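FI20010p1 (Drosophila melanogaster, PDB 7CFB) probably acts in piRNA amplification and gene silencing through an extended Tudor module, here in its apo form, taking part in assembly of the Aub-containing amplification complex. Local coordinates at residues Lys144-Asp147 with Asp148-Arg151; Lys77-Gln81 with Arg82-Leu86; Ala43-Asn47 with Thr48-Ala52. All blocks are in the same frame, centred on the assembly; numbering follows the deposited sequence.

Interaction 1: Lys144-Asp147 with Asp148-Arg151; sequences KLPD and DIKR
Asp147 holds CG anti to its own nitrogen (chi1 -166°), while Arg151 keeps CG beside the backbone N and runs extended from CG to NE, and these two choices bring carboxylate and guanidinium together over one turn of helix. The salt bridge uses NE: Arg151 NE lies 2.7 Å from Asp147 OD2, reaching it on the syn side and somewhat out of the carboxylate plane. The carboxylate sits at the guanidinium edge, yet the two planes are turned 47° apart, and the N-H...O angle of 133° shows a bent, single-pronged bridge in place of a flat two-bond pairing. The backbones are joined as well, Arg151 N donating to Asp147 O at 3.1 Å.

Pro146, the N-cap residue, opens this short helix. Its carbonyl O accepts from Lys150 N at 3.1 Å in a fairly straight bond and takes a weaker, bent one from Ile149 N at 2.8 Å. On the inner side Pro146 CG presses on Ile149 CG1 at 3.5 Å, a tight carbon contact, with Ile149 CD1 also against the proline ring. Leu145 crosses Ile149 at about a right angle, its CD2 meeting Ile149 CG2 at 3.9 Å. Ile149 continues inward onto Ile76 and Val79 of helix 74-80, and the carboxylate of Asp148 forms a salt bridge with Arg75 of that same helix.

The stretch thus carries the chain from strand 142-144 into helix 147-150 within the first Tudor domain. Its chemistry is divided: the apolar side chains of Pro146 and Ile149, with Leu145 packed alongside, join the short helix to helix 74-80 and its following loop, whereas the exposed Asp147-Arg151 pair links positions four residues apart, where the acidic group near the helix N-terminus should also be electrostatically favoured.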
# COMPACT_ATOMS: atom_id res chain seq x y z
N LYS A 144 -11.62 5.71 -10.19
CA LYS A 144 -10.58 5.91 -11.22
C LYS A 144 -9.65 7.02 -10.73
O LYS A 144 -10.09 7.97 -10.17
CB LYS A 144 -11.22 6.33 -12.53
CG LYS A 144 -10.25 6.41 -13.70
CD LYS A 144 -10.58 7.53 -14.63
CE LYS A 144 -11.09 7.03 -15.96
NZ LYS A 144 -9.96 6.67 -16.84
N LEU A 145 -8.36 6.82 -10.88
CA LEU A 145 -7.44 7.88 -10.47
C LEU A 145 -7.13 8.73 -11.69
O LEU A 145 -7.13 8.21 -12.76
CB LEU A 145 -6.14 7.26 -9.99
CG LEU A 145 -6.18 6.54 -8.66
CD1 LEU A 145 -4.99 5.64 -8.55
CD2 LEU A 145 -6.20 7.53 -7.53
N PRO A 146 -6.83 10.02 -11.54
CA PRO A 146 -6.35 10.81 -12.64
C PRO A 146 -4.98 10.21 -13.02
O PRO A 146 -4.21 9.88 -12.17
CB PRO A 146 -6.26 12.23 -12.10
CG PRO A 146 -6.27 12.06 -10.62
CD PRO A 146 -7.06 10.81 -10.36
N ASP A 147 -4.65 10.30 -14.29
CA ASP A 147 -3.47 9.64 -14.87
C ASP A 147 -2.17 9.97 -14.13
O ASP A 147 -1.40 9.07 -13.95
CB ASP A 147 -3.37 9.98 -16.34
CG ASP A 147 -2.41 9.10 -17.09
OD1 ASP A 147 -2.82 8.06 -17.56
OD2 ASP A 147 -1.28 9.49 -17.19
N ASP A 148 -1.97 11.19 -13.68
CA ASP A 148 -0.73 11.50 -12.95
C ASP A 148 -0.65 10.67 -11.67
O ASP A 148 0.42 10.19 -11.38
CB ASP A 148 -0.55 13.00 -12.74
CG ASP A 148 -1.51 13.62 -11.75
OD1 ASP A 148 -2.69 13.56 -11.99
OD2 ASP A 148 -1.06 14.05 -10.73
N ILE A 149 -1.74 10.53 -10.93
CA ILE A 149 -1.75 9.77 -9.65
C ILE A 149 -1.56 8.29 -9.95
O ILE A 149 -0.82 7.65 -9.27
CB ILE A 149 -3.02 10.08 -8.86
CG1 ILE A 149 -3.31 11.58 -8.91
CG2 ILE A 149 -2.89 9.57 -7.44
CD1 ILE A 149 -3.94 12.14 -7.69
N LYS A 150 -2.21 7.84 -10.99
CA LYS A 150 -2.17 6.42 -11.38
C LYS A 150 -0.72 6.03 -11.67
O LYS A 150 -0.33 4.98 -11.25
CB LYS A 150 -3.10 6.26 -12.58
CG LYS A 150 -3.15 4.89 -13.21
CD LYS A 150 -4.40 4.63 -13.99
CE LYS A 150 -4.12 4.28 -15.43
NZ LYS A 150 -5.22 3.52 -16.05
N ARG A 151 0.04 6.91 -12.31
CA ARG A 151 1.42 6.65 -12.78
C ARG A 151 2.49 6.85 -11.70
O ARG A 151 3.60 6.55 -11.98
CB ARG A 151 1.72 7.49 -14.02
CG ARG A 151 1.07 6.96 -15.29
CD ARG A 151 1.22 7.94 -16.42
NE ARG A 151 0.54 7.53 -17.62
CZ ARG A 151 1.03 6.71 -18.51
NH1 ARG A 151 2.22 6.18 -18.33
NH2 ARG A 151 0.32 6.40 -19.57

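Interaction 2: Lys77-Gln81 with Arg82-Leu86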
# COMPACT_ATOMS: atom_id res chain seq x y z
N LYS A 77 -1.32 11.52 -1.33
CA LYS A 77 -1.72 11.96 0.02
C LYS A 77 -3.06 12.70 -0.06
O LYS A 77 -3.90 12.46 0.75
CB LYS A 77 -0.63 12.85 0.61
CG LYS A 77 0.74 12.21 0.74
CD LYS A 77 1.66 13.03 1.58
CE LYS A 77 3.04 13.22 1.00
NZ LYS A 77 4.02 13.64 2.02
N LYS A 78 -3.23 13.55 -1.07
CA LYS A 78 -4.49 14.31 -1.25
C LYS A 78 -5.65 13.36 -1.49
O LYS A 78 -6.70 13.61 -0.97
CB LYS A 78 -4.36 15.32 -2.39
CG LYS A 78 -3.67 16.62 -2.05
CD LYS A 78 -3.80 17.59 -3.20
CE LYS A 78 -2.81 18.74 -3.18
NZ LYS A 78 -2.49 19.19 -1.81
N VAL A 79 -5.47 12.33 -2.31
CA VAL A 79 -6.54 11.32 -2.54
C VAL A 79 -6.84 10.58 -1.24
O VAL A 79 -7.98 10.39 -0.92
CB VAL A 79 -6.14 10.33 -3.64
CG1 VAL A 79 -7.01 9.08 -3.60
CG2 VAL A 79 -6.17 10.96 -5.00
N LEU A 80 -5.80 10.23 -0.51
CA LEU A 80 -5.97 9.43 0.72
C LEU A 80 -6.81 10.18 1.74
O LEU A 80 -7.69 9.59 2.27
CB LEU A 80 -4.60 9.04 1.27
CG LEU A 80 -4.65 7.90 2.26
CD1 LEU A 80 -3.49 6.96 2.09
CD2 LEU A 80 -4.71 8.43 3.68
N GLN A 81 -6.62 11.48 1.87
CA GLN A 81 -7.34 12.31 2.87
C GLN A 81 -8.64 12.89 2.31
O GLN A 81 -9.16 13.81 2.89
CB GLN A 81 -6.37 13.32 3.47
CG GLN A 81 -5.31 12.66 4.32
CD GLN A 81 -4.26 13.65 4.71
OE1 GLN A 81 -4.19 14.08 5.84
NE2 GLN A 81 -3.42 14.03 3.77
N ARG A 82 -9.07 12.40 1.15
CA ARG A 82 -10.34 12.77 0.49
C ARG A 82 -10.35 14.27 0.16
O ARG A 82 -11.38 14.85 0.29
CB ARG A 82 -11.54 12.32 1.33
CG ARG A 82 -11.66 10.81 1.44
CD ARG A 82 -13.07 10.30 1.61
NE ARG A 82 -13.79 10.31 0.37
CZ ARG A 82 -15.07 10.01 0.24
NH1 ARG A 82 -15.77 9.66 1.30
NH2 ARG A 82 -15.63 10.04 -0.94
N GLN A 83 -9.21 14.81 -0.23
CA GLN A 83 -9.07 16.23 -0.60
C GLN A 83 -9.26 16.39 -2.11
O GLN A 83 -9.19 17.50 -2.55
CB GLN A 83 -7.73 16.79 -0.11
CG GLN A 83 -7.61 16.80 1.40
CD GLN A 83 -6.22 17.15 1.87
OE1 GLN A 83 -5.29 17.29 1.10
NE2 GLN A 83 -6.05 17.26 3.17
N LEU A 84 -9.43 15.30 -2.86
CA LEU A 84 -9.68 15.38 -4.32
C LEU A 84 -10.87 14.51 -4.70
O LEU A 84 -10.88 13.38 -4.31
CB LEU A 84 -8.48 14.91 -5.14
CG LEU A 84 -7.15 15.63 -4.97
CD1 LEU A 84 -6.15 14.99 -5.90
CD2 LEU A 84 -7.27 17.09 -5.31
N PRO A 85 -11.86 15.00 -5.45
CA PRO A 85 -12.94 14.15 -5.91
C PRO A 85 -12.44 13.18 -6.98
O PRO A 85 -11.56 13.51 -7.69
CB PRO A 85 -13.95 15.14 -6.49
CG PRO A 85 -13.15 16.33 -6.82
CD PRO A 85 -12.03 16.38 -5.82
N LEU A 86 -13.04 12.01 -7.05
CA LEU A 86 -12.66 10.99 -8.05
C LEU A 86 -13.92 10.42 -8.69
O LEU A 86 -14.93 10.45 -8.09
CB LEU A 86 -11.90 9.86 -7.35
CG LEU A 86 -10.54 10.19 -6.75
CD1 LEU A 86 -10.01 8.97 -6.03
CD2 LEU A 86 -9.57 10.60 -7.83
O HOH W 1 -9.97 11.65 -2.57
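Val79 meets Leu84 and Leu86 where the chain folds back from the end of helix 74-80, and on this apolar side several side chains pack together. Val79 spreads its two methyls, CG1 anti to the backbone N (chi1 163°) to meet Leu86 CD1 at 3.9 Å, and CG2 to meet Leu84 CD1 at 4.1 Å, each leucine crossing it at about a right angle. Lys78 CB lies against Leu84 CG at 3.8 Å. Ile149 of helix 147-150 packs on Val79 and Leu84.

The turn itself is a Schellman motif with Arg82, at positive phi, as the C-prime residue. Gln83 N donates to Lys78 O at 2.9 Å, and Arg82 N to Val79 O at 3.1 Å. A water also donates to Val79 O and bridges it to Leu84 O.

The polar side is looser, with fewer partners and weaker bonds. Gln83 OE1 rests beside Lys78 CG at 3.6 Å, and Gln81 NE2 makes a weak bond to Lys77 O, while Arg82 NH1 bonds to Asn107 OD1. Lys78 O is therefore satisfied by a backbone N-H, and Val79 O by another together with water, leaving the leucines to fasten the returning chain.

Interaction 3: Ala43-Asn47 with Thr48-Ala52; sequences AFPEN and TIVTA
Phe44 makes the innermost contact, its ring crossing the side chain of Val50 at about a right angle. Val50 CG2 approaches Phe44 CD2 obliquely at 3.6 Å, and the methyl of Ala52 meets the ring at its edge, in plane, with Ala52 CB 3.7 Å from Phe44 CE2. Having CG beside the backbone N (chi1 -59°) brings the ring next to Val50 and puts its edge at Ala52.

Next along the loop, the Pro45 ring bridges two residues: its CD lies 4.2 Å from Val50 CG1, and its CG 4.0 Å from Thr48 CG2. The same Thr48 methyl sits 3.2 Å from Pro45 O. Asn47, at positive phi, reverses the chain, and Thr48 OG1 adds a weak bond to Asn47 O.

Farther out, strand 176-184 positions both arms. It pairs with Val50 and Ala52 through backbone hydrogen bonds to Ile179 and Ile177, while Asn184 bonds to Phe44 O and to Glu46 OE1. Val66 of strand 64-67 touches both Phe44 and Ala52. The loop is thus joined to strand 49-57 largely by apolar side chains, while Phe44 O and Glu46 OE1 are tied to Asn184 and the backbone of Asn47 to Val181.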
# COMPACT_ATOMS: atom_id res chain seq x y z
N ALA A 43 15.23 6.11 -3.78
CA ALA A 43 14.91 6.68 -2.45
C ALA A 43 15.64 5.96 -1.30
O ALA A 43 15.65 6.49 -0.23
CB ALA A 43 13.42 6.68 -2.27
N PHE A 44 16.18 4.77 -1.51
CA PHE A 44 16.86 4.02 -0.43
C PHE A 44 18.29 3.64 -0.85
O PHE A 44 18.54 2.51 -1.15
CB PHE A 44 16.00 2.83 -0.03
CG PHE A 44 14.63 3.20 0.44
CD1 PHE A 44 13.60 3.37 -0.46
CD2 PHE A 44 14.37 3.42 1.77
CE1 PHE A 44 12.34 3.70 -0.02
CE2 PHE A 44 13.11 3.75 2.20
CZ PHE A 44 12.10 3.90 1.30
N PRO A 45 19.20 4.61 -0.86
CA PRO A 45 20.55 4.35 -1.23
C PRO A 45 21.26 3.44 -0.22
O PRO A 45 21.21 3.68 0.92
CB PRO A 45 21.26 5.70 -1.23
CG PRO A 45 20.20 6.71 -0.98
CD PRO A 45 18.97 5.98 -0.53
N GLU A 46 22.02 2.51 -0.76
CA GLU A 46 22.85 1.57 0.02
C GLU A 46 23.93 2.35 0.80
O GLU A 46 24.39 3.35 0.31
CB GLU A 46 23.62 0.65 -0.92
CG GLU A 46 22.90 -0.61 -1.33
CD GLU A 46 23.63 -1.52 -2.28
OE1 GLU A 46 23.10 -2.57 -2.58
OE2 GLU A 46 24.70 -1.15 -2.74
N ASN A 47 24.31 1.81 1.95
CA ASN A 47 25.36 2.34 2.86
C ASN A 47 25.00 3.71 3.40
O ASN A 47 25.86 4.51 3.54
CB ASN A 47 26.74 2.29 2.19
CG ASN A 47 27.08 0.88 1.79
OD1 ASN A 47 27.07 -0.02 2.60
ND2 ASN A 47 27.34 0.68 0.52
N THR A 48 23.73 3.89 3.71
CA THR A 48 23.23 5.20 4.17
C THR A 48 22.13 4.97 5.21
O THR A 48 21.62 3.88 5.27
CB THR A 48 22.77 5.88 2.88
OG1 THR A 48 23.67 6.89 2.44
CG2 THR A 48 21.32 6.26 2.84
N ILE A 49 21.84 5.97 6.02
CA ILE A 49 20.70 5.87 6.96
C ILE A 49 19.60 6.75 6.37
O ILE A 49 19.90 7.87 6.08
CB ILE A 49 21.08 6.32 8.37
CG1 ILE A 49 22.27 5.55 8.92
CG2 ILE A 49 19.89 6.22 9.30
CD1 ILE A 49 22.74 6.06 10.22
N VAL A 50 18.40 6.23 6.22
CA VAL A 50 17.29 7.01 5.62
C VAL A 50 16.07 7.00 6.54
O VAL A 50 15.89 6.05 7.29
CB VAL A 50 16.93 6.52 4.20
CG1 VAL A 50 18.07 5.78 3.54
CG2 VAL A 50 15.70 5.66 4.19
N THR A 51 15.29 8.06 6.46
CA THR A 51 14.03 8.21 7.20
C THR A 51 12.89 7.74 6.30
O THR A 51 12.81 8.17 5.15
CB THR A 51 13.83 9.67 7.62
OG1 THR A 51 15.03 10.09 8.27
CG2 THR A 51 12.66 9.85 8.56
N ALA A 52 12.10 6.81 6.81
CA ALA A 52 10.95 6.28 6.06
C ALA A 52 9.88 5.82 7.05
O ALA A 52 10.19 5.55 8.16
CB ALA A 52 11.38 5.14 5.20

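Interactions 1 and 2 are neighbouring parts of one small core, their centres 12 Å apart, although some sixty residues separate them along the chain. Ile149 CD1 reaches Val79 CG2 at 3.7 Å and Leu84 CD1 at 4.0 Å, and Pro146 CD meets Leu86 CD2 at 3.6 Å, so the short helix of one packs against the helix end and returning chain of the other. Both lie in the first Tudor domain. Interaction 3 is remote, centred about 27 Å from interaction 1 and 28 Å from interaction 2, with nearest atoms about 14 Å and 11 Å away; it belongs to a different beta-sheet, that of strand 49-57.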